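Local coordinates for uncharacterized protein (Listeria monocytogenes, PDB 3MAB) that is of unknown function but carries a TfoX C-terminal domain of helix-hairpin-helix type, a kind of fold that in relatives often binds DNA, at residues V15-Q18 against D19-A23; E77-K80 against F81-L85. The protein carries 2 engineered substitutions. All coordinates share one frame; numbering follows the deposited sequence.

Interaction 1 of 2, residues V15-Q18 against D19-A23; sequences VLEQ and DLIKA
Ile21 lays its CG1-CD1 arm alongside the aliphatic part of Glu17, one helical turn earlier, with CD1 3.7 Å from Glu17 CG. The two side chains run in the same direction. Glu17 reaches this position with CG anti to its own backbone N (chi1 168°), while the CG1 branch of Ile21 stands beside its own backbone N (chi1 -69°), which points it back at the preceding turn, CG1 3.3 Å from Glu17 O. The carboxylate of Glu17 is used elsewhere: OE2 accepts a hydrogen bond from the backbone N of Ser7, tying the N-terminal segment to this helix. On a neighbouring flank Val15 and Asp19 also lie side by side, CG1 of the valine 4.1 Å from OD2 of the aspartate. A water donates to Gln18 OE1 at 3.2 Å and, weakly, to Asp19 OD1, linking two polar groups on the exposed flank. All of this sits on the short helix 14-22, an alpha-helix in an all-helical domain of the TfoX C-terminal family. Its i to i+4 backbone bonds include Asp19 N to Val15 O at 2.8 Å and Ile21 N to Glu17 O at 3.0 Å. The inner flank belongs to Leu16 and Leu20, whose CD1 and CG approach to 4.5 Å; they pack against helices 28-46 and 52-63, with Ile43 and Ala57 beside Leu16, and Ala39 and Leu58 beside Leu20. At the far end Lys22 bends its chain back over the preceding turn, bringing CE within 4.3 Å of Gln18 CB. Ala23 leaves the helical conformation, and its carbonyl O is bonded by Arg42 NH2.

Interaction 2 of 2, residues E77-K80 against F81-L85; sequences ELKK and FHQSL
Lys80 O is gripped twice by one residue: Ser84 OG donates to it at 2.8 Å and Ser84 N at 3.1 Å, the two donors coming from opposite faces of the carbonyl plane. The serine hydroxyl can fold back in this way because OG stands beside its own backbone N (chi1 -57°), directed at the turn before. Next to it, Gln83 extends beside two lysines. Its NE2 lies 3.4 Å from Lys79 CG, the two side chains meeting at a slant, whereas OE1 faces the Lys80 chain, 3.7 Å from CD, with those side chains running the same way. Lys80 itself curls back, and its NZ donates to Ile76 O. These contacts follow the outer surface of helix 72-85, the last helix of the all-helical domain, where regular alpha-helical bonding continues through His82 N to Leu78 O at 2.9 Å and Gln83 N to Lys79 O at 2.8 Å. Phe81 turns its ring toward helix 28-46, touching Lys37 and Leu41, while Leu85 from the next turn sets CG 4.0 Å above one face of the ring, offset toward the rim. Leu78 O lies at the edge of that ring, near its plane. Leu78 is buried against Met52 and Tyr56 of helix 52-63, and His82 also touches Met52, so this helix packs against two others. Glu77 adds two salt bridges, OE1 with Lys74 of its own helix and OE2 with Lys37 of helix 28-46; the two lysines probably keep the carboxylate ionised.

How the interactions relate
Interactions 1 and 2 are short runs of the first and last helices of the chain, 14-22 and 72-85. Their centres are 21 Å apart on opposite sides of the chain's centre, and their nearest atoms stay about 12 Å from each other, so they do not touch. What connects them is the pair of helices 28-46 and 52-63, on which both lay apolar side chains: Leu16 comes near Ile43 and Phe81 near Leu41, for example, both on helix 28-46. Neither contact touches the other chain of the assembly. No ligand or active site is known to relate them.

Interaction 1 of 2, residues V15-Q18 against D19-A23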
ATOM      1  N   VAL B  15      -9.161  10.967   4.792  1.00 17.01           N
ATOM      2  CA  VAL B  15      -9.945  11.753   3.898  1.00 17.90           C
ATOM      3  C   VAL B  15     -10.217  11.062   2.548  1.00 17.11           C
ATOM      4  O   VAL B  15     -11.326  11.077   1.986  1.00 17.60           O
ATOM      5  CB  VAL B  15      -9.273  13.127   3.785  1.00 20.52           C
ATOM      6  CG1 VAL B  15      -9.877  13.899   2.678  1.00 22.29           C
ATOM      7  CG2 VAL B  15      -9.339  13.880   5.182  1.00 21.60           C
ATOM      8  N   LEU B  16      -9.214  10.418   2.002  1.00 15.90           N
ATOM      9  CA  LEU B  16      -9.448   9.610   0.806  1.00 13.97           C
ATOM     10  C   LEU B  16     -10.418   8.433   1.086  1.00 12.13           C
ATOM     11  O   LEU B  16     -11.247   8.121   0.241  1.00 12.49           O
ATOM     12  CB  LEU B  16      -8.123   9.097   0.241  1.00 12.71           C
ATOM     13  CG  LEU B  16      -8.143   8.275  -1.030  1.00 11.34           C
ATOM     14  CD1 LEU B  16      -8.951   8.963  -2.179  1.00 15.20           C
ATOM     15  CD2 LEU B  16      -6.725   7.959  -1.509  1.00 13.19           C
ATOM     16  N   GLU B  17     -10.311   7.796   2.266  1.00 11.86           N
ATOM     17  CA  GLU B  17     -11.271   6.767   2.664  1.00 11.44           C
ATOM     18  C   GLU B  17     -12.677   7.406   2.622  1.00 11.47           C
ATOM     19  O   GLU B  17     -13.587   6.801   2.119  1.00 10.01           O
ATOM     20  CB  GLU B  17     -10.972   6.202   4.065  1.00 13.88           C
ATOM     21  CG  GLU B  17     -12.134   5.319   4.654  1.00 13.82           C
ATOM     22  CD  GLU B  17     -11.783   4.681   5.964  1.00 23.36           C
ATOM     23  OE1 GLU B  17     -11.650   5.409   6.942  1.00 28.41           O
ATOM     24  OE2 GLU B  17     -11.548   3.458   5.983  1.00 28.78           O
ATOM     25  N   GLN B  18     -12.869   8.594   3.210  1.00 12.24           N
ATOM     26  CA  GLN B  18     -14.182   9.246   3.245  1.00 12.51           C
ATOM     27  C   GLN B  18     -14.645   9.533   1.826  1.00 11.68           C
ATOM     28  O   GLN B  18     -15.803   9.363   1.505  1.00 12.97           O
ATOM     29  CB  GLN B  18     -14.139  10.534   4.065  1.00 13.98           C
ATOM     30  CG  GLN B  18     -13.949  10.287   5.493  1.00 16.01           C
ATOM     31  CD  GLN B  18     -13.610  11.529   6.297  1.00 22.94           C
ATOM     32  OE1 GLN B  18     -13.007  12.514   5.794  1.00 25.41           O
ATOM     33  NE2 GLN B  18     -13.964  11.484   7.569  1.00 27.49           N
ATOM     34  N   ASP B  19     -13.737   9.983   0.972  1.00 12.66           N
ATOM     35  CA  ASP B  19     -14.123  10.289  -0.442  1.00 15.10           C
ATOM     36  C   ASP B  19     -14.561   9.024  -1.190  1.00 11.40           C
ATOM     37  O   ASP B  19     -15.552   9.042  -1.918  1.00 13.52           O
ATOM     38  CB  ASP B  19     -12.969  10.974  -1.200  1.00 16.86           C
ATOM     39  CG  ASP B  19     -12.699  12.394  -0.680  1.00 24.51           C
ATOM     40  OD1 ASP B  19     -13.582  13.017  -0.030  1.00 25.34           O
ATOM     41  OD2 ASP B  19     -11.572  12.881  -0.957  1.00 32.14           O
ATOM     42  N   LEU B  20     -13.842   7.924  -0.936  1.00 10.72           N
ATOM     43  CA  LEU B  20     -14.213   6.673  -1.540  1.00  9.32           C
ATOM     44  C   LEU B  20     -15.637   6.260  -1.078  1.00  9.62           C
ATOM     45  O   LEU B  20     -16.458   5.893  -1.877  1.00 10.16           O
ATOM     46  CB  LEU B  20     -13.207   5.599  -1.225  1.00  9.01           C
ATOM     47  CG  LEU B  20     -11.916   5.628  -2.040  1.00  9.22           C
ATOM     48  CD1 LEU B  20     -10.918   4.701  -1.345  1.00 11.31           C
ATOM     49  CD2 LEU B  20     -12.125   5.214  -3.504  1.00 10.93           C
ATOM     50  N   ILE B  21     -15.889   6.300   0.220  1.00  9.68           N
ATOM     51  CA  ILE B  21     -17.181   5.903   0.749  1.00 11.05           C
ATOM     52  C   ILE B  21     -18.288   6.752   0.193  1.00 12.04           C
ATOM     53  O   ILE B  21     -19.325   6.250  -0.204  1.00 12.65           O
ATOM     54  CB  ILE B  21     -17.129   5.958   2.278  1.00 10.44           C
ATOM     55  CG1 ILE B  21     -16.222   4.869   2.829  1.00 11.86           C
ATOM     56  CG2 ILE B  21     -18.569   5.855   2.840  1.00 11.71           C
ATOM     57  CD1 ILE B  21     -15.857   5.051   4.309  1.00 13.47           C
ATOM     58  N   LYS B  22     -18.053   8.034   0.147  1.00 12.36           N
ATOM     59  CA  LYS B  22     -19.021   8.944  -0.395  1.00 14.52           C
ATOM     60  C   LYS B  22     -19.353   8.604  -1.839  1.00 15.55           C
ATOM     61  O   LYS B  22     -20.522   8.748  -2.284  1.00 18.41           O
ATOM     62  CB  LYS B  22     -18.540  10.387  -0.301  1.00 16.01           C
ATOM     63  CG  LYS B  22     -18.538  10.966   1.088  1.00 19.91           C
ATOM     64  CD  LYS B  22     -18.182  12.440   1.004  1.00 25.56           C
ATOM     65  CE  LYS B  22     -17.103  12.844   1.944  1.00 30.28           C
ATOM     66  NZ  LYS B  22     -17.688  13.257   3.247  1.00 33.92           N
ATOM     67  N   ALA B  23     -18.360   8.116  -2.558  1.00 14.27           N
ATOM     68  CA  ALA B  23     -18.559   7.628  -3.930  1.00 15.09           C
ATOM     69  C   ALA B  23     -19.065   6.204  -4.036  1.00 16.13           C
ATOM     70  O   ALA B  23     -19.231   5.731  -5.161  1.00 19.35           O
ATOM     71  CB  ALA B  23     -17.296   7.776  -4.734  1.00 15.50           C
TER
HETATM   72  O   HOH W   1     -13.988  13.914   3.143  1.00 35.31           O

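Interaction 2 of 2, residues E77-K80 against F81-L85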
ATOM      1  N   GLU B  77       0.987   4.805 -17.455  1.00 11.03           N
ATOM      2  CA  GLU B  77      -0.387   4.509 -17.828  1.00 11.86           C
ATOM      3  C   GLU B  77      -1.361   5.423 -17.072  1.00 10.99           C
ATOM      4  O   GLU B  77      -2.322   6.010 -17.652  1.00 11.29           O
ATOM      5  CB  GLU B  77      -0.662   3.024 -17.550  1.00 13.20           C
ATOM      6  CG  GLU B  77      -2.109   2.605 -17.782  1.00 17.55           C
ATOM      7  CD  GLU B  77      -2.420   1.224 -17.290  1.00 19.46           C
ATOM      8  OE1 GLU B  77      -1.521   0.530 -16.787  1.00 20.99           O
ATOM      9  OE2 GLU B  77      -3.588   0.819 -17.448  1.00 25.33           O
ATOM     10  N   LEU B  78      -1.120   5.614 -15.778  1.00 10.22           N
ATOM     11  CA  LEU B  78      -2.019   6.383 -14.962  1.00  9.32           C
ATOM     12  C   LEU B  78      -1.894   7.846 -15.341  1.00  9.80           C
ATOM     13  O   LEU B  78      -2.895   8.563 -15.390  1.00  9.96           O
ATOM     14  CB  LEU B  78      -1.706   6.156 -13.474  1.00 10.34           C
ATOM     15  CG  LEU B  78      -1.968   4.737 -12.981  1.00  8.50           C
ATOM     16  CD1 LEU B  78      -1.436   4.602 -11.578  1.00 11.58           C
ATOM     17  CD2 LEU B  78      -3.405   4.301 -13.028  1.00 13.16           C
ATOM     18  N   LYS B  79      -0.680   8.311 -15.573  1.00 10.61           N
ATOM     19  CA  LYS B  79      -0.463   9.709 -16.001  1.00 11.91           C
ATOM     20  C   LYS B  79      -1.151  10.001 -17.324  1.00 11.62           C
ATOM     21  O   LYS B  79      -1.777  11.083 -17.480  1.00 12.00           O
ATOM     22  CB  LYS B  79       1.025   9.998 -16.124  1.00 13.53           C
ATOM     23  CG  LYS B  79       1.275  11.415 -16.418  1.00 21.71           C
ATOM     24  CD  LYS B  79       2.761  11.782 -16.448  1.00 27.88           C
ATOM     25  CE  LYS B  79       3.325  12.051 -15.059  1.00 29.97           C
ATOM     26  NZ  LYS B  79       4.537  12.934 -15.097  1.00 34.89           N
ATOM     27  N   LYS B  80      -1.088   9.086 -18.264  1.00 11.56           N
ATOM     28  CA  LYS B  80      -1.757   9.305 -19.553  1.00 14.23           C
ATOM     29  C   LYS B  80      -3.256   9.453 -19.319  1.00 13.34           C
ATOM     30  O   LYS B  80      -3.897  10.294 -19.932  1.00 12.99           O
ATOM     31  CB  LYS B  80      -1.471   8.169 -20.504  1.00 15.34           C
ATOM     32  CG  LYS B  80      -0.100   8.128 -21.006  1.00 22.02           C
ATOM     33  CD  LYS B  80       0.512   9.485 -21.404  1.00 28.55           C
ATOM     34  CE  LYS B  80       2.011   9.544 -20.991  1.00 31.99           C
ATOM     35  NZ  LYS B  80       2.238   9.300 -19.515  1.00 28.85           N
ATOM     36  N   PHE B  81      -3.842   8.621 -18.502  1.00 11.08           N
ATOM     37  CA  PHE B  81      -5.282   8.651 -18.169  1.00 10.61           C
ATOM     38  C   PHE B  81      -5.621   9.978 -17.521  1.00  9.72           C
ATOM     39  O   PHE B  81      -6.521  10.694 -17.968  1.00 10.13           O
ATOM     40  CB  PHE B  81      -5.630   7.457 -17.313  1.00 10.57           C
ATOM     41  CG  PHE B  81      -6.984   7.516 -16.680  1.00 13.31           C
ATOM     42  CD1 PHE B  81      -8.156   7.441 -17.439  1.00 18.17           C
ATOM     43  CD2 PHE B  81      -7.088   7.681 -15.345  1.00 16.48           C
ATOM     44  CE1 PHE B  81      -9.386   7.483 -16.826  1.00 16.87           C
ATOM     45  CE2 PHE B  81      -8.329   7.729 -14.728  1.00 19.92           C
ATOM     46  CZ  PHE B  81      -9.453   7.616 -15.484  1.00 17.94           C
ATOM     47  N   HIS B  82      -4.866  10.395 -16.539  1.00  9.62           N
ATOM     48  CA  HIS B  82      -5.169  11.590 -15.840  1.00 10.35           C
ATOM     49  C   HIS B  82      -5.047  12.808 -16.751  1.00 11.09           C
ATOM     50  O   HIS B  82      -5.889  13.702 -16.720  1.00 11.54           O
ATOM     51  CB  HIS B  82      -4.261  11.756 -14.633  1.00 10.54           C
ATOM     52  CG  HIS B  82      -4.621  12.928 -13.806  1.00 11.54           C
ATOM     53  ND1 HIS B  82      -3.879  14.089 -13.822  1.00 15.61           N
ATOM     54  CD2 HIS B  82      -5.652  13.156 -12.965  1.00 17.35           C
ATOM     55  CE1 HIS B  82      -4.442  14.980 -13.013  1.00 15.30           C
ATOM     56  NE2 HIS B  82      -5.533  14.450 -12.506  1.00 15.20           N
ATOM     57  N   GLN B  83      -4.011  12.847 -17.554  1.00 10.55           N
ATOM     58  CA  GLN B  83      -3.821  13.948 -18.493  1.00 11.16           C
ATOM     59  C   GLN B  83      -5.019  14.020 -19.408  1.00 10.00           C
ATOM     60  O   GLN B  83      -5.520  15.126 -19.689  1.00 11.86           O
ATOM     61  CB  GLN B  83      -2.548  13.786 -19.309  1.00 12.39           C
ATOM     62  CG  GLN B  83      -1.293  14.087 -18.534  1.00 15.65           C
ATOM     63  CD  GLN B  83      -0.008  13.618 -19.243  1.00 23.93           C
ATOM     64  OE1 GLN B  83      -0.050  13.004 -20.310  1.00 28.85           O
ATOM     65  NE2 GLN B  83       1.148  13.933 -18.647  1.00 31.41           N
ATOM     66  N   SER B  84      -5.499  12.898 -19.923  1.00 10.92           N
ATOM     67  CA  SER B  84      -6.656  12.879 -20.847  1.00 11.21           C
ATOM     68  C   SER B  84      -7.884  13.423 -20.148  1.00 12.57           C
ATOM     69  O   SER B  84      -8.674  14.145 -20.769  1.00 12.61           O
ATOM     70  CB  SER B  84      -6.895  11.456 -21.349  1.00 13.01           C
ATOM     71  OG  SER B  84      -5.717  10.966 -21.967  1.00 16.02           O
ATOM     72  N   LEU B  85      -8.071  13.107 -18.867  1.00 12.75           N
ATOM     73  CA  LEU B  85      -9.258  13.563 -18.154  1.00 14.04           C
ATOM     74  C   LEU B  85      -9.227  15.064 -17.975  1.00 14.99           C
ATOM     75  O   LEU B  85     -10.286  15.735 -17.984  1.00 16.53           O
ATOM     76  CB  LEU B  85      -9.266  12.962 -16.763  1.00 15.13           C
ATOM     77  CG  LEU B  85      -9.729  11.552 -16.685  1.00 18.10           C
ATOM     78  CD1 LEU B  85      -9.726  11.193 -15.164  1.00 21.75           C
ATOM     79  CD2 LEU B  85     -11.088  11.368 -17.291  1.00 21.18           C
TER